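Local structure of ATP-dependent 6-phosphofructokinase isozyme 2 (Escherichia coli, 3N1C) at residues T6-P11 / G40-A45; F59-A64 / D87-N92; P244-Q249 / A282-T287. The protein catalyses the ATP- and magnesium-dependent phosphorylation of D-fructose 6-phosphate to fructose 1,6-bisphosphate, the first committing step of glycolysis. All blocks are in the same frame, centred on the assembly; numbering follows the deposited sequence.

Contact 1 of 3, residues T6-P11 / G40-A45; sequences TLTLAP and GGINVA. With F6P (6-O-phosphono-beta-D-fructofuranose), chain E.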
loop_
_atom_site.group_PDB
_atom_site.type_symbol
_atom_site.label_atom_id
_atom_site.label_comp_id
_atom_site.label_asym_id
_atom_site.label_seq_id
_atom_site.Cartn_x
_atom_site.Cartn_y
_atom_site.Cartn_z
ATOM N N THR A 6 -36.631 -12.566 3.571
ATOM C CA THR A 6 -35.261 -12.445 4.055
ATOM C C THR A 6 -35.275 -11.740 5.401
ATOM O O THR A 6 -36.232 -11.038 5.734
ATOM C CB THR A 6 -34.340 -11.670 3.098
ATOM O OG1 THR A 6 -34.594 -10.263 3.203
ATOM C CG2 THR A 6 -34.523 -12.129 1.644
ATOM N N LEU A 7 -34.214 -11.940 6.172
ATOM C CA LEU A 7 -34.074 -11.309 7.477
ATOM C C LEU A 7 -32.702 -10.666 7.572
ATOM O O LEU A 7 -31.690 -11.313 7.307
ATOM C CB LEU A 7 -34.237 -12.343 8.593
ATOM C CG LEU A 7 -34.038 -11.813 10.015
ATOM C CD1 LEU A 7 -35.139 -10.820 10.371
ATOM C CD2 LEU A 7 -34.007 -12.963 11.014
ATOM N N THR A 8 -32.676 -9.388 7.937
ATOM C CA THR A 8 -31.426 -8.660 8.102
ATOM C C THR A 8 -31.398 -8.034 9.487
ATOM O O THR A 8 -31.996 -6.982 9.709
ATOM C CB THR A 8 -31.288 -7.538 7.057
ATOM O OG1 THR A 8 -31.544 -8.065 5.752
ATOM C CG2 THR A 8 -29.891 -6.935 7.101
ATOM N N LEU A 9 -30.712 -8.687 10.418
ATOM C CA LEU A 9 -30.654 -8.198 11.788
ATOM C C LEU A 9 -29.788 -6.948 11.898
ATOM O O LEU A 9 -29.933 -6.176 12.842
ATOM C CB LEU A 9 -30.166 -9.295 12.736
ATOM C CG LEU A 9 -31.174 -10.433 12.924
ATOM C CD1 LEU A 9 -30.575 -11.582 13.722
ATOM C CD2 LEU A 9 -32.438 -9.910 13.593
ATOM N N ALA A 10 -28.909 -6.748 10.915
ATOM C CA ALA A 10 -28.054 -5.564 10.857
ATOM C C ALA A 10 -28.142 -4.874 9.493
ATOM O O ALA A 10 -27.255 -5.026 8.653
ATOM C CB ALA A 10 -26.606 -5.941 11.160
ATOM N N PRO A 11 -29.222 -4.123 9.255
ATOM C CA PRO A 11 -29.327 -3.429 7.968
ATOM C C PRO A 11 -28.307 -2.303 7.898
ATOM O O PRO A 11 -27.682 -1.980 8.901
ATOM C CB PRO A 11 -30.742 -2.834 7.999
ATOM C CG PRO A 11 -31.449 -3.528 9.116
ATOM C CD PRO A 11 -30.388 -3.870 10.113
ATOM N N GLY A 40 -27.144 -7.741 4.304
ATOM C CA GLY A 40 -27.162 -9.003 3.577
ATOM C C GLY A 40 -28.524 -9.392 3.025
ATOM O O GLY A 40 -28.703 -9.499 1.811
ATOM N N GLY A 41 -29.490 -9.587 3.916
ATOM C CA GLY A 41 -30.805 -10.057 3.525
ATOM C C GLY A 41 -31.530 -9.082 2.623
ATOM O O GLY A 41 -32.284 -9.482 1.735
ATOM N N ILE A 42 -31.300 -7.795 2.859
ATOM C CA ILE A 42 -31.889 -6.738 2.044
ATOM C C ILE A 42 -31.376 -6.803 0.611
ATOM O O ILE A 42 -32.158 -6.731 -0.340
ATOM C CB ILE A 42 -31.627 -5.354 2.677
ATOM C CG1 ILE A 42 -32.647 -5.106 3.800
ATOM C CG2 ILE A 42 -31.679 -4.244 1.635
ATOM C CD1 ILE A 42 -32.180 -4.106 4.836
ATOM N N ASN A 43 -30.064 -6.954 0.454
ATOM C CA ASN A 43 -29.483 -7.113 -0.879
ATOM C C ASN A 43 -29.972 -8.389 -1.562
ATOM O O ASN A 43 -30.167 -8.423 -2.776
ATOM C CB ASN A 43 -27.953 -7.082 -0.810
ATOM C CG ASN A 43 -27.423 -5.697 -0.481
ATOM O OD1 ASN A 43 -27.975 -4.693 -0.929
ATOM N ND2 ASN A 43 -26.359 -5.637 0.313
ATOM N N VAL A 44 -30.183 -9.435 -0.774
ATOM C CA VAL A 44 -30.730 -10.679 -1.306
ATOM C C VAL A 44 -32.131 -10.459 -1.883
ATOM O O VAL A 44 -32.455 -10.945 -2.962
ATOM C CB VAL A 44 -30.766 -11.774 -0.227
ATOM C CG1 VAL A 44 -31.521 -12.995 -0.733
ATOM C CG2 VAL A 44 -29.339 -12.147 0.199
ATOM N N ALA A 45 -32.962 -9.724 -1.157
ATOM C CA ALA A 45 -34.304 -9.424 -1.632
ATOM C C ALA A 45 -34.259 -8.544 -2.879
ATOM O O ALA A 45 -35.091 -8.691 -3.780
ATOM C CB ALA A 45 -35.116 -8.760 -0.538
HETATM O O1 F6P E . -22.871 -7.601 1.306
HETATM C C1 F6P E . -22.947 -6.240 1.012
HETATM C C2 F6P E . -23.792 -5.536 2.120
HETATM O O2 F6P E . -24.526 -6.281 3.118
HETATM C C3 F6P E . -23.792 -4.003 2.207
HETATM O O3 F6P E . -24.811 -3.323 1.539
HETATM C C4 F6P E . -23.173 -3.521 3.466
HETATM O O4 F6P E . -22.976 -2.179 3.823
HETATM C C5 F6P E . -22.334 -4.671 3.967
HETATM O O5 F6P E . -22.587 -5.742 2.993
HETATM C C6 F6P E . -22.712 -5.097 5.395
HETATM O O6 F6P E . -21.827 -6.116 5.789
HETATM P P F6P E . -22.082 -7.027 7.147
HETATM O O1P F6P E . -23.535 -7.809 7.071
HETATM O O2P F6P E . -22.082 -6.084 8.493
HETATM O O3P F6P E . -21.033 -8.035 7.236
HETATM O O HOH W 1 -26.167 -7.186 6.916
#
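T8 and G41 bring their CA atoms within 4.8 Å of each other where the loop leaving strand 4-7 runs over the first turn of helix 40-50. The closeness depends on G41 having no side chain: the T8 hydroxyl OG1 lies just 3.1 Å from G41 CA and 2.9 Å from I42 N. At T6 the hydroxyl lies between the backbone N and the carbonyl carbon (chi1 77°), which brings OG1 to 2.8 Å from G41 O, a weak hydrogen bond at most, since the proton has another acceptor within reach; that carbonyl is already taken by A45 N within the helix. The T6 methyl CG2 meets V44 CG1 obliquely and also borders A45 CB. This glycine-rich helix start, running into N43, is a hallmark of the PfkB branch of the ribokinase fold, and here it faces the sugar. N43 ND2 reaches across to O3 of fructose 6-phosphate at 3.0 Å, and it also bonds D256 OD1. A water accepts the G40 N-H at 2.8 Å and lies within bonding distance of both A10 O and phosphate oxygen O1P, joining loop, helix and ligand. Farther along, I42 extends its terminal CD1 to P11 CB, 3.7 Å away.

Contact 2 of 3, residues F59-A64 / D87-N92; sequences FPAGGA and DWTRQN. With F6P (6-O-phosphono-beta-D-fructofuranose), chain E.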
loop_
_atom_site.group_PDB
_atom_site.type_symbol
_atom_site.label_atom_id
_atom_site.label_comp_id
_atom_site.label_asym_id
_atom_site.label_seq_id
_atom_site.Cartn_x
_atom_site.Cartn_y
_atom_site.Cartn_z
ATOM N N PHE A 59 -36.715 -6.470 8.520
ATOM C CA PHE A 59 -35.576 -5.814 9.154
ATOM C C PHE A 59 -35.954 -4.667 10.089
ATOM O O PHE A 59 -37.029 -4.075 9.957
ATOM C CB PHE A 59 -34.581 -5.323 8.094
ATOM C CG PHE A 59 -35.125 -4.249 7.185
ATOM C CD1 PHE A 59 -35.799 -4.584 6.022
ATOM C CD2 PHE A 59 -34.934 -2.905 7.478
ATOM C CE1 PHE A 59 -36.294 -3.603 5.181
ATOM C CE2 PHE A 59 -35.420 -1.911 6.633
ATOM C CZ PHE A 59 -36.100 -2.264 5.482
ATOM N N PRO A 60 -35.065 -4.360 11.049
ATOM C CA PRO A 60 -35.223 -3.204 11.944
ATOM C C PRO A 60 -34.812 -1.923 11.235
ATOM O O PRO A 60 -33.900 -1.957 10.411
ATOM C CB PRO A 60 -34.223 -3.479 13.081
ATOM C CG PRO A 60 -33.523 -4.766 12.745
ATOM C CD PRO A 60 -33.824 -5.103 11.315
ATOM N N ALA A 61 -35.466 -0.812 11.556
ATOM C CA ALA A 61 -35.074 0.484 11.015
ATOM C C ALA A 61 -35.168 1.551 12.100
ATOM O O ALA A 61 -36.197 1.688 12.764
ATOM C CB ALA A 61 -35.946 0.852 9.825
ATOM N N GLY A 62 -34.092 2.309 12.283
ATOM C CA GLY A 62 -34.066 3.319 13.327
ATOM C C GLY A 62 -33.593 4.679 12.860
ATOM O O GLY A 62 -32.718 4.777 12.001
ATOM N N GLY A 63 -34.175 5.732 13.430
ATOM C CA GLY A 63 -33.749 7.092 13.142
ATOM C C GLY A 63 -33.951 7.494 11.695
ATOM O O GLY A 63 -34.523 6.745 10.903
ATOM N N ALA A 64 -33.475 8.685 11.345
ATOM C CA ALA A 64 -33.620 9.197 9.988
ATOM C C ALA A 64 -32.925 8.302 8.964
ATOM O O ALA A 64 -33.360 8.203 7.815
ATOM C CB ALA A 64 -33.093 10.619 9.897
ATOM N N ASP A 87 -32.156 2.620 18.312
ATOM C CA ASP A 87 -30.810 2.929 17.842
ATOM C C ASP A 87 -30.805 3.144 16.318
ATOM O O ASP A 87 -31.400 2.367 15.566
ATOM C CB ASP A 87 -29.840 1.818 18.252
ATOM C CG ASP A 87 -28.394 2.286 18.302
ATOM O OD1 ASP A 87 -28.163 3.482 18.586
ATOM O OD2 ASP A 87 -27.487 1.455 18.063
ATOM N N TRP A 88 -30.143 4.207 15.872
ATOM C CA TRP A 88 -30.163 4.600 14.463
ATOM C C TRP A 88 -29.464 3.600 13.542
ATOM O O TRP A 88 -28.370 3.123 13.841
ATOM C CB TRP A 88 -29.534 5.982 14.290
ATOM C CG TRP A 88 -30.465 7.123 14.569
ATOM C CD1 TRP A 88 -31.398 7.203 15.567
ATOM C CD2 TRP A 88 -30.540 8.360 13.851
ATOM N NE1 TRP A 88 -32.053 8.410 15.506
ATOM C CE2 TRP A 88 -31.544 9.139 14.461
ATOM C CE3 TRP A 88 -29.858 8.883 12.746
ATOM C CZ2 TRP A 88 -31.883 10.412 14.006
ATOM C CZ3 TRP A 88 -30.192 10.149 12.296
ATOM C CH2 TRP A 88 -31.198 10.897 12.924
ATOM N N THR A 89 -30.104 3.298 12.415
ATOM C CA THR A 89 -29.525 2.414 11.404
ATOM C C THR A 89 -28.115 2.855 11.026
ATOM O O THR A 89 -27.879 4.028 10.757
ATOM C CB THR A 89 -30.401 2.393 10.132
ATOM O OG1 THR A 89 -31.672 1.816 10.445
ATOM C CG2 THR A 89 -29.742 1.583 9.035
ATOM N N ARG A 90 -27.180 1.913 11.009
ATOM C CA ARG A 90 -25.796 2.227 10.662
ATOM C C ARG A 90 -25.673 2.757 9.233
ATOM O O ARG A 90 -26.495 2.453 8.357
ATOM C CB ARG A 90 -24.909 0.995 10.819
ATOM C CG ARG A 90 -25.178 -0.071 9.769
ATOM C CD ARG A 90 -24.202 -1.221 9.856
ATOM N NE ARG A 90 -24.722 -2.412 9.189
ATOM C CZ ARG A 90 -23.981 -3.461 8.834
ATOM N NH1 ARG A 90 -22.677 -3.465 9.073
ATOM N NH2 ARG A 90 -24.544 -4.508 8.232
ATOM N N GLN A 91 -24.623 3.539 9.007
ATOM C CA GLN A 91 -24.331 4.086 7.692
ATOM C C GLN A 91 -22.907 3.712 7.303
ATOM O O GLN A 91 -21.938 4.215 7.879
ATOM C CB GLN A 91 -24.518 5.611 7.681
ATOM C CG GLN A 91 -24.147 6.290 6.362
ATOM C CD GLN A 91 -24.589 7.747 6.299
ATOM O OE1 GLN A 91 -25.667 8.108 6.776
ATOM N NE2 GLN A 91 -23.759 8.589 5.688
ATOM N N ASN A 92 -22.787 2.809 6.337
ATOM C CA ASN A 92 -21.481 2.375 5.862
ATOM C C ASN A 92 -20.983 3.269 4.733
ATOM O O ASN A 92 -21.774 3.923 4.057
ATOM C CB ASN A 92 -21.535 0.907 5.436
ATOM C CG ASN A 92 -21.767 -0.026 6.616
ATOM O OD1 ASN A 92 -21.569 0.364 7.766
ATOM N ND2 ASN A 92 -22.175 -1.265 6.336
HETATM O O1 F6P E . -22.871 -7.601 1.306
HETATM C C1 F6P E . -22.947 -6.240 1.012
HETATM C C2 F6P E . -23.792 -5.536 2.120
HETATM O O2 F6P E . -24.526 -6.281 3.118
HETATM C C3 F6P E . -23.792 -4.003 2.207
HETATM O O3 F6P E . -24.811 -3.323 1.539
HETATM C C4 F6P E . -23.173 -3.521 3.466
HETATM O O4 F6P E . -22.976 -2.179 3.823
HETATM C C5 F6P E . -22.334 -4.671 3.967
HETATM O O5 F6P E . -22.587 -5.742 2.993
HETATM C C6 F6P E . -22.712 -5.097 5.395
HETATM O O6 F6P E . -21.827 -6.116 5.789
HETATM P P F6P E . -22.082 -7.027 7.147
HETATM O O1P F6P E . -23.535 -7.809 7.071
HETATM O O2P F6P E . -22.082 -6.084 8.493
HETATM O O3P F6P E . -21.033 -8.035 7.236
HETATM O O HOH W 2 -31.408 -0.839 11.236
#
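G62 and T89 meet at the junction of the two parts of a ribokinase-type kinase, where strand 55-62 of the parallel core sheet turns into helix 63-75 and segment 87-92 leads into strand 91-97 of the smaller lid sheet. Two hydrogen bonds join this single pair of residues. T89 engages both the N-H and the C=O of G62, using its hydroxyl for the first and its own amide for the second. T89 N donates to G62 O at 3.0 Å, approaching from above the carbonyl plane. The G62 amide gives an almost straight bond (177°) to T89 OG1 at 3.1 Å, the hydroxyl standing anti to the carbonyl carbon and beside its own N (chi1 -65°). A water between T89 OG1 and P60 O continues the polar link back along the strand.

Next to this pair, the indole of W88 lies with one face over G63 and A64: G63 CA makes a CH-pi contact over the five-membered ring, and A64 N sits above the same face nearer the six-membered ring. A64 CB touches the far corner CH2 at 3.6 Å. A64 of the second subunit also packs on W88, so the indole belongs to the dimer interface as well.

Beyond T89 the chain delivers two substrate-binding side chains. R90, extended from CG to NE, points both NH1 and NH2 at one phosphate oxygen, O2P of fructose 6-phosphate, which lies near the guanidinium plane; NH1 also bonds M108 O. N92 takes the M108 amide on OD1, which helps fix its rotation, and its ND2 lies 3.5 Å above the R90 guanidinium plane, toward the rim of the group, while donating to sugar O4 at 2.8 Å.

Contact 3 of 3, residues P244-Q249 / A282-T287; sequences PPVKSQ and AGSAAT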
loop_
_atom_site.group_PDB
_atom_site.type_symbol
_atom_site.label_atom_id
_atom_site.label_comp_id
_atom_site.label_asym_id
_atom_site.label_seq_id
_atom_site.Cartn_x
_atom_site.Cartn_y
_atom_site.Cartn_z
ATOM N N PRO A 244 -18.448 -17.815 -17.674
ATOM C CA PRO A 244 -17.806 -17.532 -18.958
ATOM C C PRO A 244 -16.746 -16.463 -18.763
ATOM O O PRO A 244 -16.813 -15.729 -17.778
ATOM C CB PRO A 244 -18.943 -16.947 -19.807
ATOM C CG PRO A 244 -20.194 -17.156 -19.024
ATOM C CD PRO A 244 -19.803 -17.253 -17.599
ATOM N N PRO A 245 -15.782 -16.376 -19.693
ATOM C CA PRO A 245 -14.676 -15.411 -19.655
ATOM C C PRO A 245 -15.138 -13.969 -19.871
ATOM O O PRO A 245 -14.483 -13.231 -20.602
ATOM C CB PRO A 245 -13.799 -15.834 -20.839
ATOM C CG PRO A 245 -14.226 -17.219 -21.189
ATOM C CD PRO A 245 -15.667 -17.311 -20.825
ATOM N N VAL A 246 -16.230 -13.578 -19.223
ATOM C CA VAL A 246 -16.721 -12.209 -19.317
ATOM C C VAL A 246 -15.804 -11.279 -18.530
ATOM O O VAL A 246 -14.906 -11.737 -17.822
ATOM C CB VAL A 246 -18.156 -12.084 -18.777
ATOM C CG1 VAL A 246 -19.142 -12.732 -19.736
ATOM C CG2 VAL A 246 -18.259 -12.709 -17.393
ATOM N N LYS A 247 -16.028 -9.977 -18.664
ATOM C CA LYS A 247 -15.200 -8.985 -17.988
ATOM C C LYS A 247 -15.737 -8.626 -16.606
ATOM O O LYS A 247 -16.892 -8.228 -16.460
ATOM C CB LYS A 247 -15.074 -7.721 -18.844
ATOM C CG LYS A 247 -14.190 -7.888 -20.069
ATOM C CD LYS A 247 -13.955 -6.557 -20.764
ATOM C CE LYS A 247 -13.471 -6.757 -22.191
ATOM N NZ LYS A 247 -13.422 -5.475 -22.946
ATOM N N SER A 248 -14.884 -8.767 -15.595
ATOM C CA SER A 248 -15.252 -8.431 -14.225
ATOM C C SER A 248 -14.651 -7.083 -13.845
ATOM O O SER A 248 -13.522 -6.770 -14.226
ATOM C CB SER A 248 -14.772 -9.515 -13.259
ATOM O OG SER A 248 -13.359 -9.517 -13.155
ATOM N N GLN A 249 -15.406 -6.285 -13.098
ATOM C CA GLN A 249 -14.943 -4.964 -12.699
ATOM C C GLN A 249 -15.061 -4.733 -11.198
ATOM O O GLN A 249 -14.163 -4.158 -10.585
ATOM C CB GLN A 249 -15.685 -3.878 -13.481
ATOM C CG GLN A 249 -15.780 -4.179 -14.968
ATOM C CD GLN A 249 -15.642 -2.941 -15.831
ATOM O OE1 GLN A 249 -15.846 -1.818 -15.367
ATOM N NE2 GLN A 249 -15.289 -3.142 -17.096
ATOM N N ALA A 282 -25.641 -15.218 -11.759
ATOM C CA ALA A 282 -25.986 -13.992 -11.043
ATOM C C ALA A 282 -24.755 -13.340 -10.411
ATOM O O ALA A 282 -24.577 -12.126 -10.487
ATOM C CB ALA A 282 -27.035 -14.275 -9.983
ATOM N N GLY A 283 -23.916 -14.151 -9.778
ATOM C CA GLY A 283 -22.671 -13.656 -9.218
ATOM C C GLY A 283 -21.857 -12.991 -10.312
ATOM O O GLY A 283 -21.350 -11.879 -10.149
ATOM N N SER A 284 -21.748 -13.674 -11.444
ATOM C CA SER A 284 -20.984 -13.159 -12.574
ATOM C C SER A 284 -21.604 -11.871 -13.133
ATOM O O SER A 284 -20.894 -10.904 -13.406
ATOM C CB SER A 284 -20.849 -14.238 -13.654
ATOM O OG SER A 284 -20.248 -13.736 -14.830
ATOM N N ALA A 285 -22.925 -11.850 -13.282
ATOM C CA ALA A 285 -23.612 -10.664 -13.794
ATOM C C ALA A 285 -23.380 -9.448 -12.899
ATOM O O ALA A 285 -23.222 -8.331 -13.391
ATOM C CB ALA A 285 -25.117 -10.929 -13.956
ATOM N N ALA A 286 -23.371 -9.656 -11.585
ATOM C CA ALA A 286 -23.130 -8.545 -10.664
ATOM C C ALA A 286 -21.738 -7.950 -10.872
ATOM O O ALA A 286 -21.563 -6.729 -10.858
ATOM C CB ALA A 286 -23.310 -8.990 -9.215
ATOM N N THR A 287 -20.748 -8.811 -11.086
ATOM C CA THR A 287 -19.371 -8.345 -11.189
ATOM C C THR A 287 -19.060 -7.729 -12.556
ATOM O O THR A 287 -17.971 -7.201 -12.770
ATOM C CB THR A 287 -18.341 -9.457 -10.840
ATOM O OG1 THR A 287 -18.212 -10.362 -11.940
ATOM C CG2 THR A 287 -18.772 -10.224 -9.610
#
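Q249 N donates to T287 O at 2.7 Å, with an N-H...O angle of 164°, and this bond ties the loop 244-249 to the last part of helix 272-288. The amide comes in nearly along the C=O axis, and S248, the residue just before it, lies beside the same oxygen: S248 CA makes a CA-H...O contact with T287 O at 3.3 Å. S248 CB also lies against T287 OG1, 3.8 Å away. One carbonyl near the helix end is thus approached by two consecutive residues of the loop.

One turn back along the helix the contact becomes apolar against polar. V246 sends its methyl CG2 to S284 OG at 3.4 Å; the serine hydroxyl stands anti to its backbone N (chi1 173°), which turns it toward the loop.

The second shell positions these groups. T287 OG1 folds back and donates to S284 O at 3.1 Å, its hydroxyl held between backbone N and carbonyl carbon (chi1 77°), so the two helix residues that meet the loop are bonded to each other. Helix 297-307 packs I303 against both P244 and S284, while T287 rests on A254 of helix 254-267. On the outer side of the loop, K247 NZ forms a salt bridge with E198 of the third subunit.

S248 and S284 both bind the substrate ATP in a site shared between dimeric partners, and A286, on the same helix turn, belongs to the potassium site. The one hydrogen bond between the segments is a short amide-to-carbonyl bond, which probably helps set the spacing of loop and helix beside the nucleotide site; it uses backbone atoms, and the hydroxyls of S248 and S284 take no part in it.

How the contacts relate
Contacts 1 and 2 work as a pair around fructose 6-phosphate, their centres 13 Å apart; each takes one segment from one of the neighbouring strands 4-7 and 55-62 of the core sheet. R90 joins them directly: its NH2 lies 2.8 Å from A10 O and its NE 3.0 Å from P11 O, so the loop of contact 1 steadies the guanidinium that contact 2 presents to the phosphate. Between them they grip O3 and O4 of the sugar and its phosphate group, close to D256, the probable catalytic residue. Contact 3 stands apart, its centre 23 Å from that of contact 1 and 31 Å from that of contact 2, and serves the nucleotide side of the active site.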